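Side-chain contacts in fimbrial subunit type 1 (PDB 3UXF), which is the major subunit of a fimbria attached to the cell wall of Actinomyces, a Gram-positive bacterium: residues 185-190 and 225-230; 207-212 and 281-286; 240-245 and 250-255; 328-333 and 340-345. All blocks are in the same frame, centred on the assembly; numbering follows the deposited sequence.

Interaction 1: 185-190 and 225-230; sequences VDKQVT and VVDRLD
Asp227 and Lys187 are the one pair that joins these two strands, whose CA atoms stay 9.7 Å apart at their nearest, Lys187 to Asp227, too far for backbone pairing. Before it in strand 225-229, Val225 turns its branched side chain to the interior, and Val226, on the other face, packs on Trp330 and Pro342. Asp227 comes next and faces inward again. Its CG lies anti to the backbone N (chi1 -170°), which swings the carboxylate across the gap between the sheets. Lys187, fully extended from the opposite strand, crosses it at about a right angle, so that NZ reaches Asp227 OD2 at 2.8 Å. NZ is joined covalently to CG of Asn316, making the intramolecular Lys-Asn isopeptide bond of Gram-positive pilin domains, with a buried acid beside it as in related pilins. The contact with Asp227 is therefore a hydrogen bond donated by the N-H of the isopeptide amide to the carboxylate. It is nearly straight, 175° at the hydrogen, and enters by the syn lone pair of OD2; OD1 stays 3.6 Å from NZ. The amide links strand 185-190 to strand 312-321 of the facing sheet, and a lysine suits the span because its extended chain crosses the gap and its amine is the nucleophile that forms the amide. Past the acid, Arg228 points to the other side of its strand, and Leu229 returns to the interior.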
loop_
_atom_site.group_PDB
_atom_site.type_symbol
_atom_site.label_atom_id
_atom_site.label_comp_id
_atom_site.label_asym_id
_atom_site.label_seq_id
_atom_site.Cartn_x
_atom_site.Cartn_y
_atom_site.Cartn_z
ATOM N N VAL A 185 -3.848 -1.682 5.018
ATOM C CA VAL A 185 -3.261 -2.533 4.005
ATOM C C VAL A 185 -2.184 -1.699 3.346
ATOM O O VAL A 185 -2.362 -0.499 3.137
ATOM C CB VAL A 185 -4.294 -3.015 2.983
ATOM C CG1 VAL A 185 -5.385 -3.860 3.681
ATOM C CG2 VAL A 185 -4.911 -1.840 2.233
ATOM N N ASP A 186 -1.068 -2.326 2.982
ATOM C CA ASP A 186 0.062 -1.573 2.489
ATOM C C ASP A 186 0.817 -2.398 1.467
ATOM O O ASP A 186 0.775 -3.631 1.526
ATOM C CB ASP A 186 1.018 -1.263 3.647
ATOM C CG ASP A 186 0.391 -0.299 4.662
ATOM O OD1 ASP A 186 0.391 0.930 4.386
ATOM O OD2 ASP A 186 -0.110 -0.756 5.731
ATOM N N LYS A 187 1.398 -1.713 0.488
ATOM C CA LYS A 187 2.287 -2.393 -0.460
ATOM C C LYS A 187 3.598 -1.652 -0.514
ATOM O O LYS A 187 3.608 -0.419 -0.519
ATOM C CB LYS A 187 1.671 -2.437 -1.871
ATOM C CG LYS A 187 2.592 -3.171 -2.856
ATOM C CD LYS A 187 1.822 -3.431 -4.217
ATOM C CE LYS A 187 2.828 -3.988 -5.208
ATOM N NZ LYS A 187 2.181 -4.682 -6.365
ATOM N N GLN A 188 4.695 -2.402 -0.540
ATOM C CA GLN A 188 6.018 -1.815 -0.704
ATOM C C GLN A 188 6.701 -2.448 -1.883
ATOM O O GLN A 188 6.367 -3.572 -2.314
ATOM C CB GLN A 188 6.880 -2.151 0.509
ATOM C CG GLN A 188 6.307 -1.559 1.810
ATOM C CD GLN A 188 6.973 -2.137 3.027
ATOM O OE1 GLN A 188 6.559 -3.172 3.547
ATOM N NE2 GLN A 188 8.044 -1.476 3.493
ATOM N N VAL A 189 7.701 -1.750 -2.391
ATOM C CA VAL A 189 8.528 -2.312 -3.453
ATOM C C VAL A 189 9.983 -2.181 -3.044
ATOM O O VAL A 189 10.386 -1.181 -2.429
ATOM C CB VAL A 189 8.278 -1.614 -4.810
ATOM C CG1 VAL A 189 8.629 -0.129 -4.743
ATOM C CG2 VAL A 189 9.092 -2.263 -5.932
ATOM N N THR A 190 10.785 -3.201 -3.356
ATOM C CA THR A 190 12.213 -3.104 -3.149
ATOM C C THR A 190 12.861 -3.191 -4.516
ATOM O O THR A 190 12.821 -4.247 -5.138
ATOM C CB THR A 190 12.727 -4.270 -2.277
ATOM O OG1 THR A 190 12.038 -4.256 -1.013
ATOM C CG2 THR A 190 14.223 -4.120 -2.022
ATOM N N VAL A 225 -5.721 -11.844 -0.980
ATOM C CA VAL A 225 -4.897 -10.682 -1.258
ATOM C C VAL A 225 -4.695 -10.679 -2.765
ATOM O O VAL A 225 -4.153 -11.630 -3.324
ATOM C CB VAL A 225 -3.544 -10.759 -0.541
ATOM C CG1 VAL A 225 -2.668 -9.581 -0.927
ATOM C CG2 VAL A 225 -3.751 -10.807 0.962
ATOM N N VAL A 226 -5.158 -9.621 -3.419
ATOM C CA VAL A 226 -5.141 -9.567 -4.883
ATOM C C VAL A 226 -4.132 -8.555 -5.326
ATOM O O VAL A 226 -4.092 -7.436 -4.810
ATOM C CB VAL A 226 -6.535 -9.184 -5.432
ATOM C CG1 VAL A 226 -6.502 -9.153 -6.985
ATOM C CG2 VAL A 226 -7.580 -10.216 -4.937
ATOM N N ASP A 227 -3.288 -8.931 -6.294
ATOM C CA ASP A 227 -2.345 -7.989 -6.813
ATOM C C ASP A 227 -2.668 -7.725 -8.288
ATOM O O ASP A 227 -2.788 -8.657 -9.106
ATOM C CB ASP A 227 -0.922 -8.519 -6.681
ATOM C CG ASP A 227 0.074 -7.472 -6.984
ATOM O OD1 ASP A 227 0.141 -6.989 -8.134
ATOM O OD2 ASP A 227 0.792 -7.111 -6.050
ATOM N N ARG A 228 -2.816 -6.450 -8.617
ATOM C CA ARG A 228 -2.980 -6.039 -10.007
ATOM C C ARG A 228 -1.600 -5.862 -10.617
ATOM O O ARG A 228 -0.883 -4.917 -10.293
ATOM C CB ARG A 228 -3.801 -4.762 -10.123
ATOM C CG ARG A 228 -4.065 -4.407 -11.593
ATOM C CD ARG A 228 -4.907 -3.137 -11.701
ATOM N NE ARG A 228 -4.091 -1.972 -11.392
ATOM C CZ ARG A 228 -4.553 -0.732 -11.416
ATOM N NH1 ARG A 228 -5.837 -0.517 -11.712
ATOM N NH2 ARG A 228 -3.754 0.287 -11.137
ATOM N N LEU A 229 -1.243 -6.772 -11.518
ATOM C CA LEU A 229 0.123 -6.842 -12.047
ATOM C C LEU A 229 0.230 -6.169 -13.397
ATOM O O LEU A 229 -0.539 -6.440 -14.311
ATOM C CB LEU A 229 0.519 -8.297 -12.294
ATOM C CG LEU A 229 0.676 -9.195 -11.063
ATOM C CD1 LEU A 229 0.733 -10.658 -11.433
ATOM C CD2 LEU A 229 1.958 -8.763 -10.336
ATOM N N ASP A 230 1.223 -5.306 -13.535
ATOM C CA ASP A 230 1.558 -4.787 -14.841
ATOM C C ASP A 230 1.876 -5.972 -15.757
ATOM O O ASP A 230 2.518 -6.948 -15.356
ATOM C CB ASP A 230 2.773 -3.882 -14.664
ATOM C CG ASP A 230 3.158 -3.147 -15.934
ATOM O OD1 ASP A 230 3.764 -3.781 -16.820
ATOM O OD2 ASP A 230 2.898 -1.926 -16.036
#

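Interaction 2: 207-212 and 281-286; sequences TSIPKV and RKASEA
Ile209 and Val212 meet helix 277-288 through their CG2 methyls, each placed by its first torsion. In Ile209 the CG1 branch is swung to the side of the backbone N (chi1 -64°), which leaves CG2 trans to that nitrogen and directed at the helix; there it lies 4.1 Å from CB of Ala283 and 3.6 Å from the carbonyl oxygen of Ala283. In Val212 CG2 sits between the backbone N and the carbonyl carbon, and from there it rests 3.8 Å from CB of Ser284. Small residues on the helix suit this meeting: the single methyl of Ala283 lets the chain after strand 201-208 come to 7.0 Å between the CA atoms of Ile209 and Ala283, and the short side chain of Ser284 lets Val212 settle still nearer the helix backbone. The hydroxyl of Ser284 does not bond to Val212; OG is engaged with Arg280 O one turn back and with Ile220 N of the loop. No direct hydrogen bond crosses between the segments. Instead one water donates to Pro210 O and to Ser284 O, the latter at 2.6 Å, and accepts from Val212 N at 2.8 Å. The helix thus packs on the chain leaving strand 201-208, next to the edge strand 185-190, while Pro210 O, Val212 N and Ser284 O are bridged by one water; the segments are held by close fit of methyls, with that water supplying the polar link.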
loop_
_atom_site.group_PDB
_atom_site.type_symbol
_atom_site.label_atom_id
_atom_site.label_comp_id
_atom_site.label_asym_id
_atom_site.label_seq_id
_atom_site.Cartn_x
_atom_site.Cartn_y
_atom_site.Cartn_z
ATOM N N THR A 207 -1.193 -6.927 5.072
ATOM C CA THR A 207 -2.642 -6.672 5.242
ATOM C C THR A 207 -3.122 -7.046 6.640
ATOM O O THR A 207 -2.840 -8.148 7.146
ATOM C CB THR A 207 -3.465 -7.474 4.215
ATOM O OG1 THR A 207 -3.051 -8.843 4.229
ATOM C CG2 THR A 207 -3.239 -6.935 2.836
ATOM N N SER A 208 -3.930 -6.164 7.247
ATOM C CA SER A 208 -4.579 -6.508 8.517
ATOM C C SER A 208 -5.432 -7.763 8.393
ATOM O O SER A 208 -5.924 -8.113 7.296
ATOM C CB SER A 208 -5.455 -5.337 8.990
ATOM O OG SER A 208 -4.639 -4.260 9.358
ATOM N N ILE A 209 -5.654 -8.423 9.531
ATOM C CA ILE A 209 -6.478 -9.622 9.605
ATOM C C ILE A 209 -7.647 -9.304 10.552
ATOM O O ILE A 209 -7.420 -8.778 11.633
ATOM C CB ILE A 209 -5.662 -10.776 10.213
ATOM C CG1 ILE A 209 -4.475 -11.118 9.282
ATOM C CG2 ILE A 209 -6.509 -11.985 10.402
ATOM C CD1 ILE A 209 -3.427 -12.020 9.942
ATOM N N PRO A 210 -8.886 -9.590 10.136
ATOM C CA PRO A 210 -10.011 -9.324 11.059
ATOM C C PRO A 210 -9.889 -10.106 12.362
ATOM O O PRO A 210 -9.451 -11.238 12.340
ATOM C CB PRO A 210 -11.231 -9.836 10.285
ATOM C CG PRO A 210 -10.817 -9.800 8.860
ATOM C CD PRO A 210 -9.341 -10.056 8.816
ATOM N N LYS A 211 -10.314 -9.503 13.473
ATOM C CA LYS A 211 -10.407 -10.248 14.732
ATOM C C LYS A 211 -11.775 -10.923 14.842
ATOM O O LYS A 211 -12.801 -10.245 14.795
ATOM C CB LYS A 211 -10.187 -9.312 15.903
ATOM C CG LYS A 211 -10.104 -10.040 17.270
ATOM C CD LYS A 211 -9.839 -9.030 18.388
ATOM C CE LYS A 211 -9.628 -9.711 19.760
ATOM N NZ LYS A 211 -9.216 -8.717 20.806
ATOM N N VAL A 212 -11.797 -12.247 14.909
ATOM C CA VAL A 212 -13.047 -12.995 15.069
ATOM C C VAL A 212 -12.925 -13.781 16.376
ATOM O O VAL A 212 -11.826 -13.888 16.907
ATOM C CB VAL A 212 -13.327 -13.966 13.913
ATOM C CG1 VAL A 212 -13.416 -13.203 12.569
ATOM C CG2 VAL A 212 -12.264 -15.065 13.846
ATOM N N ARG A 281 -7.873 -20.521 9.261
ATOM C CA ARG A 281 -7.909 -20.890 10.671
ATOM C C ARG A 281 -6.655 -20.351 11.360
ATOM O O ARG A 281 -6.734 -19.707 12.406
ATOM C CB ARG A 281 -8.026 -22.406 10.843
ATOM C CG ARG A 281 -8.246 -22.766 12.354
ATOM C CD ARG A 281 -7.761 -24.179 12.702
ATOM N NE ARG A 281 -6.323 -24.314 12.444
ATOM C CZ ARG A 281 -5.373 -23.816 13.221
ATOM N NH1 ARG A 281 -5.679 -23.160 14.328
ATOM N NH2 ARG A 281 -4.087 -23.973 12.873
ATOM N N LYS A 282 -5.489 -20.530 10.725
ATOM C CA LYS A 282 -4.285 -19.996 11.322
ATOM C C LYS A 282 -4.371 -18.488 11.474
ATOM O O LYS A 282 -3.977 -17.941 12.497
ATOM C CB LYS A 282 -3.057 -20.354 10.470
ATOM C CG LYS A 282 -2.610 -21.792 10.495
ATOM C CD LYS A 282 -1.291 -21.866 9.737
ATOM C CE LYS A 282 -0.572 -23.207 9.825
ATOM N NZ LYS A 282 -1.218 -24.365 9.131
ATOM N N ALA A 283 -4.842 -17.785 10.432
ATOM C CA ALA A 283 -4.979 -16.357 10.546
ATOM C C ALA A 283 -5.968 -15.914 11.638
ATOM O O ALA A 283 -5.719 -14.930 12.325
ATOM C CB ALA A 283 -5.342 -15.736 9.187
ATOM N N SER A 284 -7.123 -16.575 11.712
ATOM C CA SER A 284 -8.137 -16.221 12.693
ATOM C C SER A 284 -7.533 -16.299 14.103
ATOM O O SER A 284 -7.678 -15.388 14.913
ATOM C CB SER A 284 -9.314 -17.189 12.582
ATOM O OG SER A 284 -9.931 -17.102 11.304
ATOM N N GLU A 285 -6.832 -17.381 14.342
ATOM C CA GLU A 285 -6.225 -17.640 15.656
ATOM C C GLU A 285 -5.108 -16.674 15.986
ATOM O O GLU A 285 -5.017 -16.138 17.089
ATOM C CB GLU A 285 -5.693 -19.054 15.704
ATOM C CG GLU A 285 -5.066 -19.428 17.080
ATOM C CD GLU A 285 -4.534 -20.855 17.100
ATOM O OE1 GLU A 285 -3.975 -21.335 16.073
ATOM O OE2 GLU A 285 -4.725 -21.524 18.144
ATOM N N ALA A 286 -4.231 -16.445 15.007
ATOM C CA ALA A 286 -3.087 -15.569 15.218
ATOM C C ALA A 286 -3.532 -14.169 15.583
ATOM O O ALA A 286 -2.952 -13.531 16.465
ATOM C CB ALA A 286 -2.154 -15.551 13.950
HETATM O O HOH W 1 -9.225 -13.319 14.383
#

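Interaction 3: 240-245 and 250-255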
loop_
_atom_site.group_PDB
_atom_site.type_symbol
_atom_site.label_atom_id
_atom_site.label_comp_id
_atom_site.label_asym_id
_atom_site.label_seq_id
_atom_site.Cartn_x
_atom_site.Cartn_y
_atom_site.Cartn_z
ATOM N N PRO A 240 5.951 -16.848 -4.711
ATOM C CA PRO A 240 5.451 -16.152 -3.520
ATOM C C PRO A 240 5.944 -16.774 -2.206
ATOM O O PRO A 240 6.142 -18.008 -2.134
ATOM C CB PRO A 240 3.935 -16.334 -3.600
ATOM C CG PRO A 240 3.723 -17.464 -4.589
ATOM C CD PRO A 240 4.868 -17.459 -5.515
ATOM N N VAL A 241 6.061 -15.913 -1.183
ATOM C CA VAL A 241 6.292 -16.325 0.188
ATOM C C VAL A 241 5.195 -15.639 0.990
ATOM O O VAL A 241 4.954 -14.441 0.803
ATOM C CB VAL A 241 7.667 -15.884 0.694
ATOM C CG1 VAL A 241 7.811 -16.263 2.156
ATOM C CG2 VAL A 241 8.735 -16.583 -0.109
ATOM N N VAL A 242 4.501 -16.402 1.831
ATOM C CA VAL A 242 3.391 -15.882 2.622
ATOM C C VAL A 242 3.673 -16.141 4.090
ATOM O O VAL A 242 3.994 -17.258 4.473
ATOM C CB VAL A 242 2.050 -16.549 2.260
ATOM C CG1 VAL A 242 0.899 -15.913 3.053
ATOM C CG2 VAL A 242 1.811 -16.406 0.733
ATOM N N LYS A 243 3.557 -15.098 4.888
ATOM C CA LYS A 243 3.821 -15.191 6.329
ATOM C C LYS A 243 2.722 -14.539 7.130
ATOM O O LYS A 243 2.009 -13.660 6.648
ATOM C CB LYS A 243 5.111 -14.453 6.683
ATOM C CG LYS A 243 6.370 -14.993 5.937
ATOM C CD LYS A 243 7.593 -14.248 6.421
ATOM C CE LYS A 243 8.832 -14.839 5.801
ATOM N NZ LYS A 243 10.041 -14.171 6.389
ATOM N N ILE A 244 2.639 -14.917 8.397
ATOM C CA ILE A 244 1.897 -14.099 9.346
ATOM C C ILE A 244 2.970 -13.401 10.162
ATOM O O ILE A 244 3.813 -14.073 10.750
ATOM C CB ILE A 244 1.005 -14.964 10.239
ATOM C CG1 ILE A 244 -0.040 -15.711 9.409
ATOM C CG2 ILE A 244 0.284 -14.066 11.296
ATOM C CD1 ILE A 244 -0.935 -16.659 10.251
ATOM N N VAL A 245 2.961 -12.066 10.162
ATOM C CA VAL A 245 3.990 -11.269 10.842
ATOM C C VAL A 245 3.411 -10.574 12.047
ATOM O O VAL A 245 2.213 -10.546 12.223
ATOM C CB VAL A 245 4.677 -10.239 9.913
ATOM C CG1 VAL A 245 5.360 -10.983 8.732
ATOM C CG2 VAL A 245 3.708 -9.205 9.373
ATOM N N VAL A 250 5.459 -16.540 11.416
ATOM C CA VAL A 250 5.548 -17.874 10.851
ATOM C C VAL A 250 5.450 -17.754 9.342
ATOM O O VAL A 250 4.892 -16.791 8.823
ATOM C CB VAL A 250 4.441 -18.817 11.333
ATOM C CG1 VAL A 250 4.575 -19.063 12.832
ATOM C CG2 VAL A 250 3.052 -18.271 10.991
ATOM N N THR A 251 5.974 -18.755 8.666
ATOM C CA THR A 251 5.796 -18.868 7.234
ATOM C C THR A 251 4.731 -19.908 6.947
ATOM O O THR A 251 4.739 -21.012 7.517
ATOM C CB THR A 251 7.125 -19.245 6.589
ATOM O OG1 THR A 251 8.062 -18.198 6.843
ATOM C CG2 THR A 251 7.009 -19.451 5.072
ATOM N N LEU A 252 3.801 -19.559 6.059
ATOM C CA LEU A 252 2.750 -20.455 5.661
ATOM C C LEU A 252 3.160 -21.297 4.455
ATOM O O LEU A 252 4.136 -20.971 3.750
ATOM C CB LEU A 252 1.514 -19.645 5.289
ATOM C CG LEU A 252 0.935 -18.782 6.416
ATOM C CD1 LEU A 252 -0.439 -18.180 6.008
ATOM C CD2 LEU A 252 0.797 -19.563 7.724
ATOM N N ALA A 253 2.434 -22.389 4.241
ATOM C CA ALA A 253 2.805 -23.364 3.216
ATOM C C ALA A 253 1.852 -23.341 2.047
ATOM O O ALA A 253 0.628 -23.344 2.227
ATOM C CB ALA A 253 2.839 -24.772 3.825
ATOM N N GLU A 254 2.397 -23.345 0.825
ATOM C CA GLU A 254 1.505 -23.398 -0.325
ATOM C C GLU A 254 0.727 -24.721 -0.289
ATOM O O GLU A 254 1.245 -25.730 0.224
ATOM C CB GLU A 254 2.284 -23.207 -1.667
ATOM C CG GLU A 254 1.400 -23.457 -2.927
ATOM C CD GLU A 254 1.592 -22.459 -4.082
ATOM O OE1 GLU A 254 2.746 -21.976 -4.283
ATOM O OE2 GLU A 254 0.572 -22.169 -4.798
ATOM N N THR A 255 -0.488 -24.691 -0.828
ATOM C CA THR A 255 -1.446 -25.801 -0.826
ATOM C C THR A 255 -2.075 -26.016 0.542
ATOM O O THR A 255 -3.306 -25.997 0.686
ATOM C CB THR A 255 -0.827 -27.096 -1.319
ATOM O OG1 THR A 255 -0.163 -26.831 -2.546
ATOM C CG2 THR A 255 -1.919 -28.159 -1.538
HETATM O O HOH W 2 4.396 -20.042 -2.640
HETATM O O HOH W 3 5.036 -19.258 1.841
#
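A beta hairpin links Val242 to Leu252 and Ile244 to Val250, strand 241-245 turning back through four residues into the short strand 250-251. Ile244 and Val250 form the hydrogen-bonded antiparallel pair: Ile244 N gives to Val250 O at 3.0 Å, bent to 145° at the hydrogen, and Val250 N returns the bond to Ile244 O. Two residues along, Leu252 N reaches Val242 O at 2.8 Å. Strand 250-251 is one of the two edge strands of the five-stranded sheet, with 241-245 between it and strand 295-302, and the two faces of the hairpin differ accordingly. On the face carrying Ile244 and Val250, which is buried at Ile244 and Leu252 but open to solvent at Val250, Ile244 CB meets Val250 CG2 at 4.0 Å, and Leu252 sends CD1 obliquely to Val242 CG1, also at 4.0 Å, while its CD2 approaches Ile244 CD1. Branched aliphatic side chains suit the buried part, where helix 277-288 and Tyr258 complete the packing. Lys243 and Thr251, the non-hydrogen-bonded pair, occupy the other face. There the extended chain of Lys243 runs past the hydroxyl, CE lying 3.6 Å from Thr251 OG1, and carries its ammonium group on to a salt bridge with Glu249 in the turn. Beyond the paired residues the segments diverge, and water fills the place of direct bonds: one molecule accepts from Val242 N and donates to Leu252 O at 2.7 Å, and another donates to both Pro240 O and Glu254 OE1.

Interaction 4: 328-333 and 340-345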
loop_
_atom_site.group_PDB
_atom_site.type_symbol
_atom_site.label_atom_id
_atom_site.label_comp_id
_atom_site.label_asym_id
_atom_site.label_seq_id
_atom_site.Cartn_x
_atom_site.Cartn_y
_atom_site.Cartn_z
ATOM N N PHE A 328 -18.043 -8.478 -2.505
ATOM C CA PHE A 328 -16.747 -8.751 -3.130
ATOM C C PHE A 328 -16.915 -9.816 -4.203
ATOM O O PHE A 328 -16.757 -11.016 -3.959
ATOM C CB PHE A 328 -15.719 -9.202 -2.082
ATOM C CG PHE A 328 -15.501 -8.204 -0.966
ATOM C CD1 PHE A 328 -14.951 -6.945 -1.212
ATOM C CD2 PHE A 328 -15.857 -8.524 0.342
ATOM C CE1 PHE A 328 -14.762 -6.023 -0.178
ATOM C CE2 PHE A 328 -15.651 -7.611 1.382
ATOM C CZ PHE A 328 -15.108 -6.368 1.118
ATOM N N THR A 329 -17.241 -9.375 -5.416
ATOM C CA THR A 329 -17.557 -10.338 -6.469
ATOM C C THR A 329 -16.340 -10.846 -7.234
ATOM O O THR A 329 -16.467 -11.723 -8.070
ATOM C CB THR A 329 -18.561 -9.764 -7.461
ATOM O OG1 THR A 329 -18.056 -8.531 -7.970
ATOM C CG2 THR A 329 -19.910 -9.506 -6.750
ATOM N N TRP A 330 -15.154 -10.318 -6.931
ATOM C CA TRP A 330 -13.928 -10.867 -7.488
ATOM C C TRP A 330 -13.896 -12.377 -7.604
ATOM O O TRP A 330 -14.163 -13.102 -6.650
ATOM C CB TRP A 330 -12.744 -10.431 -6.626
ATOM C CG TRP A 330 -11.409 -10.952 -7.097
ATOM C CD1 TRP A 330 -10.611 -11.854 -6.461
ATOM C CD2 TRP A 330 -10.723 -10.576 -8.299
ATOM N NE1 TRP A 330 -9.454 -12.062 -7.190
ATOM C CE2 TRP A 330 -9.509 -11.285 -8.324
ATOM C CE3 TRP A 330 -11.028 -9.715 -9.353
ATOM C CZ2 TRP A 330 -8.589 -11.155 -9.354
ATOM C CZ3 TRP A 330 -10.095 -9.575 -10.375
ATOM C CH2 TRP A 330 -8.899 -10.293 -10.363
ATOM N N ASP A 331 -13.535 -12.867 -8.784
ATOM C CA ASP A 331 -13.301 -14.286 -8.979
ATOM C C ASP A 331 -11.864 -14.434 -9.484
ATOM O O ASP A 331 -11.546 -14.009 -10.587
ATOM C CB ASP A 331 -14.253 -14.812 -10.045
ATOM C CG ASP A 331 -14.006 -16.260 -10.374
ATOM O OD1 ASP A 331 -12.988 -16.855 -9.938
ATOM O OD2 ASP A 331 -14.861 -16.826 -11.094
ATOM N N PRO A 332 -10.971 -14.994 -8.658
ATOM C CA PRO A 332 -9.545 -14.974 -9.008
ATOM C C PRO A 332 -9.233 -15.628 -10.338
ATOM O O PRO A 332 -8.215 -15.338 -10.960
ATOM C CB PRO A 332 -8.876 -15.796 -7.894
ATOM C CG PRO A 332 -9.873 -15.848 -6.780
ATOM C CD PRO A 332 -11.240 -15.517 -7.302
ATOM N N ASN A 333 -10.100 -16.551 -10.745
ATOM C CA ASN A 333 -9.907 -17.284 -11.972
ATOM C C ASN A 333 -10.562 -16.607 -13.153
ATOM O O ASN A 333 -10.294 -16.977 -14.284
ATOM C CB ASN A 333 -10.480 -18.703 -11.817
ATOM C CG ASN A 333 -9.542 -19.606 -11.083
ATOM O OD1 ASN A 333 -8.435 -19.865 -11.552
ATOM N ND2 ASN A 333 -9.949 -20.061 -9.903
ATOM N N ASP A 340 -10.126 -2.147 -12.099
ATOM C CA ASP A 340 -9.897 -1.588 -10.773
ATOM C C ASP A 340 -9.510 -2.685 -9.759
ATOM O O ASP A 340 -10.014 -3.794 -9.832
ATOM C CB ASP A 340 -11.137 -0.846 -10.281
ATOM C CG ASP A 340 -10.805 0.197 -9.227
ATOM O OD1 ASP A 340 -9.680 0.149 -8.670
ATOM O OD2 ASP A 340 -11.661 1.075 -8.962
ATOM N N ILE A 341 -8.607 -2.384 -8.828
ATOM C CA ILE A 341 -8.261 -3.372 -7.790
ATOM C C ILE A 341 -9.501 -3.708 -6.959
ATOM O O ILE A 341 -10.237 -2.801 -6.563
ATOM C CB ILE A 341 -7.125 -2.867 -6.851
ATOM C CG1 ILE A 341 -6.603 -3.991 -5.936
ATOM C CG2 ILE A 341 -7.578 -1.706 -6.027
ATOM C CD1 ILE A 341 -5.573 -4.917 -6.660
ATOM N N PRO A 342 -9.715 -5.006 -6.680
ATOM C CA PRO A 342 -10.855 -5.363 -5.820
ATOM C C PRO A 342 -10.538 -5.154 -4.368
ATOM O O PRO A 342 -9.388 -5.108 -3.951
ATOM C CB PRO A 342 -11.064 -6.848 -6.091
ATOM C CG PRO A 342 -9.824 -7.349 -6.722
ATOM C CD PRO A 342 -9.083 -6.188 -7.297
ATOM N N GLY A 343 -11.592 -5.016 -3.570
ATOM C CA GLY A 343 -11.438 -5.001 -2.122
ATOM C C GLY A 343 -10.829 -3.708 -1.613
ATOM O O GLY A 343 -10.962 -2.626 -2.230
ATOM N N ILE A 344 -10.219 -3.791 -0.437
ATOM C CA ILE A 344 -9.685 -2.630 0.254
ATOM C C ILE A 344 -8.278 -2.398 -0.313
ATOM O O ILE A 344 -7.420 -3.277 -0.157
ATOM C CB ILE A 344 -9.586 -2.907 1.769
ATOM C CG1 ILE A 344 -10.997 -3.125 2.367
ATOM C CG2 ILE A 344 -8.886 -1.766 2.466
ATOM C CD1 ILE A 344 -11.012 -3.845 3.717
ATOM N N PRO A 345 -8.043 -1.249 -0.966
ATOM C CA PRO A 345 -6.825 -1.074 -1.765
ATOM C C PRO A 345 -5.648 -0.479 -1.015
ATOM O O PRO A 345 -5.778 0.345 -0.094
ATOM C CB PRO A 345 -7.253 -0.092 -2.847
ATOM C CG PRO A 345 -8.247 0.792 -2.093
ATOM C CD PRO A 345 -9.000 -0.150 -1.213
#
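Trp330 and Pro342 pack together in the long loop that connects strand 312-321 to strand 344-362, on the outer side of the sheet of the middle domain. The key contact is a CH-pi interaction: CG of Pro342 stands over one face of the indole, 4.0 Å from the centroid of its six-membered ring and 27° off the normal, nearest to CD2 and CE3 of Trp330, each 3.7 Å away. A proline suits this place because its rigid ring offers polarised CH groups to the indole without polar atoms that would need partners. The tryptophan reaches it because CG is trans to the backbone N (chi1 179°), carrying the ring out from the loop and towards the 340-345 segment; CB of Trp330 also lies 4.0 Å from CB of Pro342. Its opposite face is met by the backbone N of Pro332, so both faces have a neighbour, the second only near the rim. At its edge, NE1 bonds to Thr272 OG1, which probably helps to fix the rotation of the ring. One residue on from Pro342, Gly343 adopts a positive phi (73°), a conformation that glycine takes easily, and its CA comes 4.0 Å from CE1 of Phe328. Phe328 follows Asn327, a calcium ligand together with Asp147, and its side chain lies about 6 Å from a bound calcium ion. Arg222 ties down the loop by bonds to the carbonyls of Phe328 and Trp330. After Trp330 the chain bends in an Asx turn, with Asp331 OD1 accepting from Asn333 N at 3.0 Å.

How the interactions relate
All four contacts belong to the middle domain of the pilin. Interaction 1 lies nearest the centre of the chain, about 7 Å from it, and two others touch it. Interaction 4 packs on the back of strand 225-229, Val226 CG2 lying 3.5 Å from Trp330 NE1, so that the isopeptide side and the calcium-proximal loop are separated by one strand. Interaction 2 meets it where Val185 CG1 lies 3.8 Å from Thr207 CG2. The helix of interaction 2 also packs on the hairpin of interaction 3: Lys282 CD is 3.7 Å from Leu252 CD2. Interaction 3 does not touch interaction 1, the nearest atoms being about 7 Å apart, nor interaction 4, at about 11 Å.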